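Local coordinates for putative DD-carboxypeptidase TP_0574 (Treponema pallidum, PDB 1O75), which shows zinc-stimulated carboxypeptidase activity on synthetic depsipeptides, binds penicillin, and may trim peptidoglycan peptides as a D,D-carboxypeptidase in the spirochaete's cell envelope, at residues B[174-188]-B[192-204]. The protein carries 2 engineered substitutions. Residues are numbered along the deposited sequence; the frame is centred on the assembly and turned at random.
Sequences FHFVEDSRVTENTNG and MLTEDSFSARKVS
F174 and F198 meet as a T-shaped pair: the edge of the F198 ring points at one face of F174, with F198 CE1 over the middle of that ring. The planes stand at 84° and the centroids lie 4.9 Å apart. M192 joins both, its terminal CE 3.7 Å from F174 CE1 while its CG lies over one face of F198, toward the rim. With CG anti to the backbone N (chi1 -168°) and the chain extended beyond it, M192 carries its methyl up to F174. At the edge of F174, E195 O comes within 3.4 Å of F174 CE1.

The other part of the contact is held mainly by polar groups. The side-chain oxygen of N187 takes the backbone N-H of S204, a nearly straight bond with N187 OD1 to S204 N at 2.9 Å. G188 N donates to K202 O at 2.8 Å. R201 bends at chi3 and lays its guanidinium past G188, R201 NH2 3.4 Å from G188 CA. Two waters in the guanidinium plane link it to the backbone: one joins R201 NH2 to N187 O, the other R201 NE to G188 O. N187 ND2 instead turns to Y322 O and D324 OD1, and R201 NH1 makes a salt bridge with D324, so both residues tie this part of the contact to Y322 and D324, between strands 311-319 and 325-331.

The two segments thus meet at two separate places. M192 packs on helix 167-173, which ends just before F174; F198 rests on V160 of strand 143-163, which runs parallel to strand 190-194; the latter pairs antiparallel with 197-198.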
ATOM      1  N   PHE B 174      -6.186  34.222  18.447  1.00 44.10           N
ATOM      2  CA  PHE B 174      -6.042  33.304  17.319  1.00 44.04           C
ATOM      3  C   PHE B 174      -4.599  33.116  16.880  1.00 43.83           C
ATOM      4  O   PHE B 174      -4.336  32.755  15.730  1.00 42.57           O
ATOM      5  CB  PHE B 174      -6.885  33.790  16.130  1.00 42.35           C
ATOM      6  CG  PHE B 174      -8.347  33.933  16.451  1.00 40.86           C
ATOM      7  CD1 PHE B 174      -8.866  35.158  16.873  1.00 41.99           C
ATOM      8  CD2 PHE B 174      -9.198  32.833  16.390  1.00 40.38           C
ATOM      9  CE1 PHE B 174     -10.216  35.282  17.234  1.00 41.10           C
ATOM     10  CE2 PHE B 174     -10.547  32.942  16.748  1.00 40.56           C
ATOM     11  CZ  PHE B 174     -11.060  34.171  17.173  1.00 40.34           C
ATOM     12  N   HIS B 175      -3.667  33.372  17.796  1.00 43.68           N
ATOM     13  CA  HIS B 175      -2.248  33.219  17.519  1.00 45.49           C
ATOM     14  C   HIS B 175      -1.841  33.812  16.186  1.00 43.96           C
ATOM     15  O   HIS B 175      -1.043  33.233  15.456  1.00 44.48           O
ATOM     16  CB  HIS B 175      -1.868  31.736  17.573  1.00 49.87           C
ATOM     17  CG  HIS B 175      -2.163  31.091  18.894  1.00 57.30           C
ATOM     18  ND1 HIS B 175      -1.934  29.753  19.143  1.00 59.97           N
ATOM     19  CD2 HIS B 175      -2.684  31.601  20.038  1.00 59.26           C
ATOM     20  CE1 HIS B 175      -2.304  29.466  20.379  1.00 60.34           C
ATOM     21  NE2 HIS B 175      -2.763  30.570  20.943  1.00 60.61           N
ATOM     22  N   PHE B 176      -2.394  34.974  15.861  1.00 42.98           N
ATOM     23  CA  PHE B 176      -2.058  35.625  14.611  1.00 42.72           C
ATOM     24  C   PHE B 176      -0.592  36.020  14.568  1.00 44.13           C
ATOM     25  O   PHE B 176      -0.065  36.579  15.532  1.00 43.63           O
ATOM     26  CB  PHE B 176      -2.910  36.879  14.408  1.00 41.91           C
ATOM     27  CG  PHE B 176      -2.575  37.634  13.157  1.00 40.69           C
ATOM     28  CD1 PHE B 176      -2.716  37.031  11.903  1.00 39.42           C
ATOM     29  CD2 PHE B 176      -2.093  38.939  13.226  1.00 40.31           C
ATOM     30  CE1 PHE B 176      -2.381  37.712  10.733  1.00 37.70           C
ATOM     31  CE2 PHE B 176      -1.754  39.633  12.065  1.00 41.86           C
ATOM     32  CZ  PHE B 176      -1.896  39.018  10.809  1.00 41.14           C
ATOM     33  N   VAL B 177       0.050  35.734  13.440  1.00 44.90           N
ATOM     34  CA  VAL B 177       1.450  36.069  13.217  1.00 46.61           C
ATOM     35  C   VAL B 177       1.575  36.603  11.795  1.00 46.65           C
ATOM     36  O   VAL B 177       1.246  35.900  10.839  1.00 43.77           O
ATOM     37  CB  VAL B 177       2.355  34.827  13.349  1.00 48.52           C
ATOM     38  CG1 VAL B 177       3.781  35.182  12.964  1.00 48.96           C
ATOM     39  CG2 VAL B 177       2.294  34.292  14.770  1.00 48.82           C
ATOM     40  N   GLU B 178       2.036  37.843  11.648  1.00 46.98           N
ATOM     41  CA  GLU B 178       2.177  38.420  10.318  1.00 49.62           C
ATOM     42  C   GLU B 178       3.131  37.579   9.502  1.00 49.24           C
ATOM     43  O   GLU B 178       4.032  36.955  10.051  1.00 50.82           O
ATOM     44  CB  GLU B 178       2.683  39.864  10.391  1.00 51.50           C
ATOM     45  CG  GLU B 178       1.632  40.867  10.840  1.00 54.13           C
ATOM     46  CD  GLU B 178       2.077  42.318  10.654  1.00 56.94           C
ATOM     47  OE1 GLU B 178       2.404  42.719   9.515  1.00 57.05           O
ATOM     48  OE2 GLU B 178       2.091  43.062  11.655  1.00 59.84           O
ATOM     49  N   ASP B 179       2.939  37.563   8.188  1.00 49.09           N
ATOM     50  CA  ASP B 179       3.795  36.771   7.316  1.00 51.01           C
ATOM     51  C   ASP B 179       3.774  37.326   5.896  1.00 52.36           C
ATOM     52  O   ASP B 179       2.721  37.370   5.255  1.00 53.92           O
ATOM     53  CB  ASP B 179       3.315  35.321   7.318  1.00 50.91           C
ATOM     54  CG  ASP B 179       4.326  34.374   6.712  1.00 51.46           C
ATOM     55  OD1 ASP B 179       4.773  34.619   5.571  1.00 52.18           O
ATOM     56  OD2 ASP B 179       4.668  33.382   7.383  1.00 51.31           O
ATOM     57  N   SER B 180       4.936  37.741   5.403  1.00 51.94           N
ATOM     58  CA  SER B 180       5.042  38.321   4.065  1.00 53.20           C
ATOM     59  C   SER B 180       4.617  37.383   2.940  1.00 52.94           C
ATOM     60  O   SER B 180       4.474  37.809   1.799  1.00 53.56           O
ATOM     61  CB  SER B 180       6.474  38.783   3.802  1.00 54.87           C
ATOM     62  OG  SER B 180       7.346  37.668   3.680  1.00 56.28           O
ATOM     63  N   ARG B 181       4.443  36.105   3.244  1.00 52.36           N
ATOM     64  CA  ARG B 181       4.013  35.156   2.226  1.00 51.26           C
ATOM     65  C   ARG B 181       2.504  35.305   1.970  1.00 49.85           C
ATOM     66  O   ARG B 181       2.000  34.925   0.909  1.00 49.26           O
ATOM     67  CB  ARG B 181       4.341  33.733   2.671  1.00 52.00           C
ATOM     68  CG  ARG B 181       5.839  33.465   2.746  1.00 55.52           C
ATOM     69  CD  ARG B 181       6.128  32.081   3.275  1.00 54.62           C
ATOM     70  NE  ARG B 181       5.771  31.960   4.682  1.00 56.96           N
ATOM     71  CZ  ARG B 181       5.841  30.823   5.365  1.00 58.20           C
ATOM     72  NH1 ARG B 181       6.249  29.713   4.760  1.00 58.06           N
ATOM     73  NH2 ARG B 181       5.524  30.799   6.653  1.00 58.15           N
ATOM     74  N   VAL B 182       1.793  35.864   2.945  1.00 47.90           N
ATOM     75  CA  VAL B 182       0.352  36.078   2.813  1.00 46.43           C
ATOM     76  C   VAL B 182       0.043  37.521   2.397  1.00 46.70           C
ATOM     77  O   VAL B 182       0.462  38.457   3.068  1.00 46.11           O
ATOM     78  CB  VAL B 182      -0.373  35.799   4.139  1.00 44.18           C
ATOM     79  CG1 VAL B 182      -1.881  35.964   3.951  1.00 43.15           C
ATOM     80  CG2 VAL B 182      -0.039  34.388   4.630  1.00 42.93           C
ATOM     81  N   THR B 183      -0.690  37.685   1.296  1.00 45.80           N
ATOM     82  CA  THR B 183      -1.081  39.004   0.786  1.00 46.36           C
ATOM     83  C   THR B 183      -2.578  39.002   0.454  1.00 47.75           C
ATOM     84  O   THR B 183      -3.265  37.994   0.645  1.00 46.11           O
ATOM     85  CB  THR B 183      -0.330  39.358  -0.507  1.00 46.18           C
ATOM     86  OG1 THR B 183      -0.834  38.555  -1.581  1.00 46.95           O
ATOM     87  CG2 THR B 183       1.165  39.098  -0.349  1.00 45.72           C
ATOM     88  N   GLU B 184      -3.085  40.119  -0.067  1.00 47.09           N
ATOM     89  CA  GLU B 184      -4.503  40.204  -0.410  1.00 47.10           C
ATOM     90  C   GLU B 184      -4.878  39.243  -1.538  1.00 44.46           C
ATOM     91  O   GLU B 184      -6.050  38.964  -1.753  1.00 45.23           O
ATOM     92  CB  GLU B 184      -4.871  41.637  -0.830  1.00 49.83           C
ATOM     93  CG  GLU B 184      -4.387  42.016  -2.220  1.00 53.83           C
ATOM     94  CD  GLU B 184      -4.662  43.470  -2.572  1.00 58.81           C
ATOM     95  OE1 GLU B 184      -5.814  43.926  -2.378  1.00 59.00           O
ATOM     96  OE2 GLU B 184      -3.722  44.149  -3.052  1.00 59.92           O
ATOM     97  N   ASN B 185      -3.888  38.742  -2.264  1.00 43.20           N
ATOM     98  CA  ASN B 185      -4.157  37.832  -3.375  1.00 42.66           C
ATOM     99  C   ASN B 185      -3.982  36.350  -3.041  1.00 40.13           C
ATOM    100  O   ASN B 185      -4.107  35.504  -3.922  1.00 39.86           O
ATOM    101  CB  ASN B 185      -3.241  38.165  -4.549  1.00 45.66           C
ATOM    102  CG  ASN B 185      -3.519  39.535  -5.134  1.00 50.00           C
ATOM    103  OD1 ASN B 185      -2.594  40.241  -5.538  1.00 51.68           O
ATOM    104  ND2 ASN B 185      -4.798  39.915  -5.194  1.00 49.88           N
ATOM    105  N   THR B 186      -3.694  36.045  -1.782  1.00 37.34           N
ATOM    106  CA  THR B 186      -3.465  34.666  -1.353  1.00 37.08           C
ATOM    107  C   THR B 186      -4.696  33.774  -1.488  1.00 34.94           C
ATOM    108  O   THR B 186      -5.784  34.137  -1.042  1.00 34.83           O
ATOM    109  CB  THR B 186      -2.993  34.638   0.099  1.00 37.07           C
ATOM    110  OG1 THR B 186      -1.735  35.320   0.185  1.00 37.56           O
ATOM    111  CG2 THR B 186      -2.827  33.181   0.603  1.00 36.70           C
ATOM    112  N   ASN B 187      -4.518  32.603  -2.087  1.00 32.98           N
ATOM    113  CA  ASN B 187      -5.636  31.691  -2.255  1.00 33.51           C
ATOM    114  C   ASN B 187      -6.105  31.159  -0.912  1.00 32.90           C
ATOM    115  O   ASN B 187      -5.326  30.551  -0.174  1.00 33.82           O
ATOM    116  CB  ASN B 187      -5.240  30.517  -3.155  1.00 32.19           C
ATOM    117  CG  ASN B 187      -6.404  29.581  -3.433  1.00 34.06           C
ATOM    118  OD1 ASN B 187      -7.508  30.028  -3.764  1.00 32.34           O
ATOM    119  ND2 ASN B 187      -6.163  28.282  -3.322  1.00 28.17           N
ATOM    120  N   GLY B 188      -7.377  31.388  -0.584  1.00 31.92           N
ATOM    121  CA  GLY B 188      -7.905  30.878   0.673  1.00 28.75           C
ATOM    122  C   GLY B 188      -7.930  31.885   1.797  1.00 29.68           C
ATOM    123  O   GLY B 188      -8.281  31.556   2.926  1.00 28.11           O
ATOM    124  N   MET B 192     -10.752  38.630   8.978  1.00 36.62           N
ATOM    125  CA  MET B 192     -11.288  38.696  10.331  1.00 38.14           C
ATOM    126  C   MET B 192     -12.370  39.766  10.290  1.00 37.99           C
ATOM    127  O   MET B 192     -12.098  40.891   9.879  1.00 36.69           O
ATOM    128  CB  MET B 192     -10.185  39.063  11.329  1.00 38.86           C
ATOM    129  CG  MET B 192     -10.598  38.873  12.767  1.00 40.66           C
ATOM    130  SD  MET B 192      -9.196  39.011  13.898  1.00 43.29           S
ATOM    131  CE  MET B 192      -9.928  38.421  15.377  1.00 36.48           C
ATOM    132  N   LEU B 193     -13.591  39.397  10.678  1.00 38.17           N
ATOM    133  CA  LEU B 193     -14.739  40.306  10.645  1.00 40.81           C
ATOM    134  C   LEU B 193     -15.013  40.980  11.983  1.00 42.70           C
ATOM    135  O   LEU B 193     -15.418  42.142  12.029  1.00 44.32           O
ATOM    136  CB  LEU B 193     -15.999  39.549  10.208  1.00 38.66           C
ATOM    137  CG  LEU B 193     -15.924  38.911   8.817  1.00 39.26           C
ATOM    138  CD1 LEU B 193     -17.081  37.939   8.613  1.00 37.00           C
ATOM    139  CD2 LEU B 193     -15.929  40.007   7.772  1.00 36.59           C
ATOM    140  N   THR B 194     -14.825  40.238  13.064  1.00 41.76           N
ATOM    141  CA  THR B 194     -15.041  40.781  14.390  1.00 43.02           C
ATOM    142  C   THR B 194     -13.989  40.173  15.300  1.00 44.77           C
ATOM    143  O   THR B 194     -13.129  39.411  14.851  1.00 44.16           O
ATOM    144  CB  THR B 194     -16.426  40.430  14.948  1.00 41.67           C
ATOM    145  OG1 THR B 194     -16.503  39.021  15.173  1.00 42.21           O
ATOM    146  CG2 THR B 194     -17.531  40.851  13.972  1.00 43.68           C
ATOM    147  N   GLU B 195     -14.070  40.501  16.580  1.00 44.56           N
ATOM    148  CA  GLU B 195     -13.117  39.998  17.553  1.00 46.89           C
ATOM    149  C   GLU B 195     -13.122  38.472  17.620  1.00 45.40           C
ATOM    150  O   GLU B 195     -12.183  37.861  18.127  1.00 44.21           O
ATOM    151  CB  GLU B 195     -13.460  40.565  18.926  1.00 49.38           C
ATOM    152  CG  GLU B 195     -14.759  40.044  19.479  1.00 54.80           C
ATOM    153  CD  GLU B 195     -15.152  40.742  20.763  1.00 60.66           C
ATOM    154  OE1 GLU B 195     -14.266  40.938  21.622  1.00 62.56           O
ATOM    155  OE2 GLU B 195     -16.345  41.087  20.916  1.00 63.39           O
ATOM    156  N   ASP B 196     -14.180  37.848  17.115  1.00 44.32           N
ATOM    157  CA  ASP B 196     -14.244  36.394  17.181  1.00 43.81           C
ATOM    158  C   ASP B 196     -14.859  35.717  15.959  1.00 41.13           C
ATOM    159  O   ASP B 196     -15.509  34.683  16.095  1.00 41.06           O
ATOM    160  CB  ASP B 196     -15.018  35.984  18.430  1.00 45.86           C
ATOM    161  CG  ASP B 196     -16.490  36.328  18.337  1.00 50.50           C
ATOM    162  OD1 ASP B 196     -16.878  37.041  17.377  1.00 50.62           O
ATOM    163  OD2 ASP B 196     -17.257  35.888  19.221  1.00 52.39           O
ATOM    164  N   SER B 197     -14.652  36.279  14.770  1.00 38.69           N
ATOM    165  CA  SER B 197     -15.227  35.668  13.566  1.00 38.20           C
ATOM    166  C   SER B 197     -14.459  36.021  12.302  1.00 36.20           C
ATOM    167  O   SER B 197     -13.925  37.131  12.172  1.00 34.74           O
ATOM    168  CB  SER B 197     -16.696  36.085  13.411  1.00 39.06           C
ATOM    169  OG  SER B 197     -16.819  37.418  12.931  1.00 42.90           O
ATOM    170  N   PHE B 198     -14.389  35.064  11.373  1.00 33.23           N
ATOM    171  CA  PHE B 198     -13.691  35.272  10.111  1.00 31.76           C
ATOM    172  C   PHE B 198     -14.617  34.971   8.943  1.00 30.98           C
ATOM    173  O   PHE B 198     -15.510  34.139   9.048  1.00 28.13           O
ATOM    174  CB  PHE B 198     -12.448  34.371  10.022  1.00 33.82           C
ATOM    175  CG  PHE B 198     -11.402  34.674  11.069  1.00 35.47           C
ATOM    176  CD1 PHE B 198     -11.578  34.266  12.389  1.00 34.27           C
ATOM    177  CD2 PHE B 198     -10.243  35.375  10.727  1.00 34.58           C
ATOM    178  CE1 PHE B 198     -10.602  34.552  13.365  1.00 34.01           C
ATOM    179  CE2 PHE B 198      -9.278  35.663  11.680  1.00 35.92           C
ATOM    180  CZ  PHE B 198      -9.457  35.248  13.007  1.00 34.24           C
ATOM    181  N   SER B 199     -14.376  35.651   7.831  1.00 30.99           N
ATOM    182  CA  SER B 199     -15.183  35.505   6.631  1.00 30.93           C
ATOM    183  C   SER B 199     -14.892  34.232   5.849  1.00 32.28           C
ATOM    184  O   SER B 199     -13.928  33.507   6.145  1.00 30.78           O
ATOM    185  CB  SER B 199     -14.895  36.666   5.702  1.00 29.53           C
ATOM    186  OG  SER B 199     -13.673  36.447   5.019  1.00 31.28           O
ATOM    187  N   ALA B 200     -15.722  33.988   4.832  1.00 29.63           N
ATOM    188  CA  ALA B 200     -15.517  32.869   3.931  1.00 29.83           C
ATOM    189  C   ALA B 200     -14.207  33.208   3.229  1.00 30.63           C
ATOM    190  O   ALA B 200     -13.884  34.385   3.048  1.00 29.47           O
ATOM    191  CB  ALA B 200     -16.650  32.792   2.885  1.00 29.63           C
ATOM    192  N   ARG B 201     -13.473  32.178   2.812  1.00 30.17           N
ATOM    193  CA  ARG B 201     -12.196  32.352   2.147  1.00 28.74           C
ATOM    194  C   ARG B 201     -12.368  32.899   0.739  1.00 31.27           C
ATOM    195  O   ARG B 201     -13.372  32.650   0.078  1.00 29.72           O
ATOM    196  CB  ARG B 201     -11.455  30.993   2.081  1.00 27.59           C
ATOM    197  CG  ARG B 201     -12.208  29.909   1.243  1.00 27.56           C
ATOM    198  CD  ARG B 201     -11.652  28.486   1.531  1.00 29.18           C
ATOM    199  NE  ARG B 201     -10.278  28.339   1.041  1.00 26.61           N
ATOM    200  CZ  ARG B 201      -9.983  27.941  -0.189  1.00 27.49           C
ATOM    201  NH1 ARG B 201     -10.961  27.638  -1.043  1.00 24.88           N
ATOM    202  NH2 ARG B 201      -8.717  27.853  -0.574  1.00 27.24           N
ATOM    203  N   LYS B 202     -11.375  33.644   0.274  1.00 31.23           N
ATOM    204  CA  LYS B 202     -11.413  34.174  -1.066  1.00 33.35           C
ATOM    205  C   LYS B 202     -10.550  33.262  -1.933  1.00 32.27           C
ATOM    206  O   LYS B 202      -9.419  32.968  -1.582  1.00 33.40           O
ATOM    207  CB  LYS B 202     -10.853  35.599  -1.077  1.00 36.65           C
ATOM    208  CG  LYS B 202     -10.851  36.254  -2.442  1.00 40.72           C
ATOM    209  CD  LYS B 202     -10.623  37.755  -2.298  1.00 47.84           C
ATOM    210  CE  LYS B 202     -10.145  38.347  -3.609  1.00 51.45           C
ATOM    211  NZ  LYS B 202     -10.996  37.881  -4.755  1.00 55.76           N
ATOM    212  N   VAL B 203     -11.084  32.806  -3.056  1.00 31.67           N
ATOM    213  CA  VAL B 203     -10.335  31.940  -3.948  1.00 33.66           C
ATOM    214  C   VAL B 203      -9.541  32.764  -4.956  1.00 36.35           C
ATOM    215  O   VAL B 203     -10.057  33.735  -5.515  1.00 35.46           O
ATOM    216  CB  VAL B 203     -11.279  31.001  -4.751  1.00 33.54           C
ATOM    217  CG1 VAL B 203     -10.470  30.198  -5.758  1.00 33.32           C
ATOM    218  CG2 VAL B 203     -12.046  30.066  -3.800  1.00 32.23           C
ATOM    219  N   SER B 204      -8.294  32.373  -5.193  1.00 36.77           N
ATOM    220  CA  SER B 204      -7.455  33.056  -6.181  1.00 39.25           C
ATOM    221  C   SER B 204      -7.124  32.081  -7.300  1.00 41.23           C
ATOM    222  O   SER B 204      -6.891  30.893  -7.057  1.00 42.86           O
ATOM    223  CB  SER B 204      -6.144  33.540  -5.556  1.00 39.89           C
ATOM    224  OG  SER B 204      -5.223  33.865  -6.579  1.00 43.19           O
TER
HETATM  225  O   HOH W   1      -6.046  27.720   0.376  1.00 31.50           O
HETATM  226  O   HOH W   2      -8.246  28.639   3.341  1.00 31.36           O